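Local coordinates for protein serine repeat antigen 5 (Plasmodium falciparum, PDB 6X42) that is a papain-family pseudo-zymogen of the malaria parasite, probably with little or no proteolytic activity of its own, at residues V224-Y229 with V258-P263. Numbering follows the deposited sequence.
Sequences VGYGNY and VDMYGP
Tyr229 and Asp259 share the one hydrogen bond between segments 224-229 and 258-263, a worked example of how a carboxylate at the end of one strand can reach a strand two places away in the same sheet. Strand 236-243 runs between strands 219-230 and 255-259, antiparallel to both, so the contact is made by side chains and not by backbone pairing. The phenol of Tyr229 gives its proton to Asp259 OD2, OH to OD2 being 2.6 Å. The acceptor uses its anti lone pair and lies near the plane of the ring, at its edge, while the planes of ring and carboxylate stand 71° apart. With CG lodged between backbone N and carbonyl carbon (chi1 81°), the Tyr229 ring is turned toward Asp259, and both side chains touch Lys237 of the intervening strand.

The other carboxylate oxygen serves its own chain. Asp259 OD1 accepts from Tyr261 N at 3.0 Å, closing an Asx turn, and from Gly262 N at 2.9 Å; the latter donor comes from above the carboxylate plane.

Apolar packing is slighter: the methyl CE of Met260, at the end of an extended chain, reaches CB of Tyr226 at 3.7 Å, and Met260 also rests on Trp240 and on Val176 of helix 172-186. The ring of Tyr226 leads away from segment 258-263, its side chain touching Lys180 and Met184 of the same helix and its OH bonding to Asn25 O.

Three hydrogen bonds thus grip one buried carboxylate, which would be expected to favour its charged form and to restrict its rotation. The turn leaving strand 255-259 is thereby tied to the strand whose Asn228 and Tyr229 line the bound triiodobenzene ligand's pocket.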
ATOM      1  N   VAL A 224       6.692  -3.241  -1.261  1.00 12.78           N
ATOM      2  CA  VAL A 224       6.934  -4.139  -0.136  1.00 13.71           C
ATOM      3  C   VAL A 224       8.360  -4.641  -0.054  1.00 14.07           C
ATOM      4  O   VAL A 224       8.692  -5.351   0.903  1.00 14.77           O
ATOM      5  CB  VAL A 224       5.935  -5.316  -0.127  1.00 13.37           C
ATOM      6  CG1 VAL A 224       4.512  -4.789  -0.147  1.00 14.58           C
ATOM      7  CG2 VAL A 224       6.175  -6.292  -1.280  1.00 15.05           C
ATOM      8  N   GLY A 225       9.192  -4.332  -1.031  1.00 13.44           N
ATOM      9  CA  GLY A 225      10.561  -4.807  -1.048  1.00 14.39           C
ATOM     10  C   GLY A 225      11.250  -4.266  -2.281  1.00 13.59           C
ATOM     11  O   GLY A 225      10.702  -3.427  -3.011  1.00 13.50           O
ATOM     12  N   TYR A 226      12.468  -4.752  -2.501  1.00 14.76           N
ATOM     13  CA  TYR A 226      13.334  -4.200  -3.536  1.00 14.15           C
ATOM     14  C   TYR A 226      14.597  -5.052  -3.624  1.00 14.91           C
ATOM     15  O   TYR A 226      14.928  -5.823  -2.714  1.00 16.18           O
ATOM     16  CB  TYR A 226      13.722  -2.741  -3.257  1.00 14.29           C
ATOM     17  CG  TYR A 226      14.176  -2.498  -1.838  1.00 14.40           C
ATOM     18  CD1 TYR A 226      13.285  -2.016  -0.886  1.00 14.84           C
ATOM     19  CD2 TYR A 226      15.492  -2.748  -1.447  1.00 15.90           C
ATOM     20  CE1 TYR A 226      13.683  -1.795   0.414  1.00 16.20           C
ATOM     21  CE2 TYR A 226      15.896  -2.510  -0.161  1.00 17.18           C
ATOM     22  CZ  TYR A 226      14.976  -2.043   0.767  1.00 17.41           C
ATOM     23  OH  TYR A 226      15.324  -1.819   2.074  1.00 19.29           O
ATOM     24  N   GLY A 227      15.315  -4.883  -4.727  1.00 15.35           N
ATOM     25  CA  GLY A 227      16.571  -5.589  -4.894  1.00 16.54           C
ATOM     26  C   GLY A 227      17.276  -5.108  -6.136  1.00 16.50           C
ATOM     27  O   GLY A 227      16.786  -4.251  -6.870  1.00 16.28           O
ATOM     28  N   ASN A 228      18.455  -5.667  -6.357  1.00 17.33           N
ATOM     29  CA  ASN A 228      19.255  -5.346  -7.519  1.00 18.32           C
ATOM     30  C   ASN A 228      19.189  -6.503  -8.510  1.00 18.12           C
ATOM     31  O   ASN A 228      18.991  -7.667  -8.135  1.00 18.55           O
ATOM     32  CB  ASN A 228      20.702  -5.075  -7.109  1.00 20.35           C
ATOM     33  CG  ASN A 228      20.824  -3.884  -6.192  1.00 22.38           C
ATOM     34  OD1 ASN A 228      20.084  -2.900  -6.312  1.00 22.91           O
ATOM     35  ND2 ASN A 228      21.757  -3.968  -5.257  1.00 25.50           N
ATOM     36  N   TYR A 229      19.364  -6.176  -9.784  1.00 17.18           N
ATOM     37  CA  TYR A 229      19.326  -7.181 -10.845  1.00 16.77           C
ATOM     38  C   TYR A 229      20.073  -6.633 -12.055  1.00 17.01           C
ATOM     39  O   TYR A 229      20.525  -5.487 -12.067  1.00 18.97           O
ATOM     40  CB  TYR A 229      17.869  -7.567 -11.179  1.00 16.35           C
ATOM     41  CG  TYR A 229      17.156  -6.595 -12.106  1.00 15.99           C
ATOM     42  CD1 TYR A 229      16.767  -6.983 -13.385  1.00 16.59           C
ATOM     43  CD2 TYR A 229      16.854  -5.291 -11.696  1.00 16.52           C
ATOM     44  CE1 TYR A 229      16.116  -6.106 -14.251  1.00 16.29           C
ATOM     45  CE2 TYR A 229      16.213  -4.400 -12.567  1.00 16.16           C
ATOM     46  CZ  TYR A 229      15.864  -4.820 -13.842  1.00 15.81           C
ATOM     47  OH  TYR A 229      15.253  -3.959 -14.723  1.00 17.46           O
ATOM     48  N   VAL A 258       9.281  -4.209 -10.743  1.00 13.48           N
ATOM     49  CA  VAL A 258       9.360  -3.130 -11.724  1.00 13.50           C
ATOM     50  C   VAL A 258      10.651  -2.357 -11.500  1.00 14.09           C
ATOM     51  O   VAL A 258      11.038  -2.076 -10.361  1.00 14.08           O
ATOM     52  CB  VAL A 258       8.093  -2.236 -11.673  1.00 13.59           C
ATOM     53  CG1 VAL A 258       7.942  -1.548 -10.324  1.00 14.63           C
ATOM     54  CG2 VAL A 258       8.074  -1.212 -12.787  1.00 14.61           C
ATOM     55  N   ASP A 259      11.319  -2.025 -12.598  1.00 13.91           N
ATOM     56  CA  ASP A 259      12.556  -1.251 -12.527  1.00 14.91           C
ATOM     57  C   ASP A 259      12.295   0.090 -11.849  1.00 15.20           C
ATOM     58  O   ASP A 259      11.337   0.801 -12.169  1.00 15.52           O
ATOM     59  CB  ASP A 259      13.086  -1.057 -13.953  1.00 15.96           C
ATOM     60  CG  ASP A 259      14.522  -0.567 -13.990  1.00 16.80           C
ATOM     61  OD1 ASP A 259      14.716   0.620 -13.666  1.00 17.60           O
ATOM     62  OD2 ASP A 259      15.438  -1.363 -14.304  1.00 18.08           O
ATOM     63  N   MET A 260      13.160   0.435 -10.894  1.00 15.54           N
ATOM     64  CA  MET A 260      12.943   1.627 -10.092  1.00 16.55           C
ATOM     65  C   MET A 260      13.033   2.914 -10.908  1.00 18.37           C
ATOM     66  O   MET A 260      12.385   3.915 -10.585  1.00 17.34           O
ATOM     67  CB  MET A 260      14.043   1.727  -9.052  1.00 18.60           C
ATOM     68  CG  MET A 260      13.859   0.857  -7.861  1.00 18.97           C
ATOM     69  SD  MET A 260      15.145   1.275  -6.642  1.00 18.47           S
ATOM     70  CE  MET A 260      14.904  -0.151  -5.563  1.00 17.41           C
ATOM     71  N   TYR A 261      13.877   2.932 -11.919  1.00 23.20           N
ATOM     72  CA  TYR A 261      14.106   4.158 -12.670  1.00 27.71           C
ATOM     73  C   TYR A 261      13.418   4.134 -14.026  1.00 30.48           C
ATOM     74  O   TYR A 261      12.997   5.183 -14.514  1.00 33.69           O
ATOM     75  CB  TYR A 261      15.616   4.460 -12.770  1.00 30.45           C
ATOM     76  CG  TYR A 261      16.276   4.824 -11.422  1.00 33.80           C
ATOM     77  CD1 TYR A 261      16.364   6.156 -10.975  1.00 38.05           C
ATOM     78  CD2 TYR A 261      16.802   3.842 -10.607  1.00 36.31           C
ATOM     79  CE1 TYR A 261      16.976   6.473  -9.748  1.00 39.78           C
ATOM     80  CE2 TYR A 261      17.399   4.145  -9.385  1.00 38.48           C
ATOM     81  CZ  TYR A 261      17.500   5.457  -8.960  1.00 41.60           C
ATOM     82  OH  TYR A 261      18.108   5.749  -7.737  1.00 43.04           O
ATOM     83  N   GLY A 262      13.247   2.959 -14.618  1.00 29.02           N
ATOM     84  CA  GLY A 262      12.626   2.826 -15.908  1.00 30.14           C
ATOM     85  C   GLY A 262      13.506   3.317 -17.041  1.00 29.40           C
ATOM     86  O   GLY A 262      14.672   3.690 -16.846  1.00 29.27           O
ATOM     87  N   PRO A 263      12.958   3.319 -18.258  1.00 31.69           N
ATOM     88  CA  PRO A 263      13.723   3.798 -19.412  1.00 32.78           C
ATOM     89  C   PRO A 263      14.178   5.237 -19.238  1.00 33.62           C
ATOM     90  O   PRO A 263      13.497   6.066 -18.629  1.00 33.78           O
ATOM     91  CB  PRO A 263      12.731   3.672 -20.574  1.00 33.88           C
ATOM     92  CG  PRO A 263      11.733   2.679 -20.134  1.00 34.63           C
ATOM     93  CD  PRO A 263      11.649   2.770 -18.653  1.00 32.76           C
TER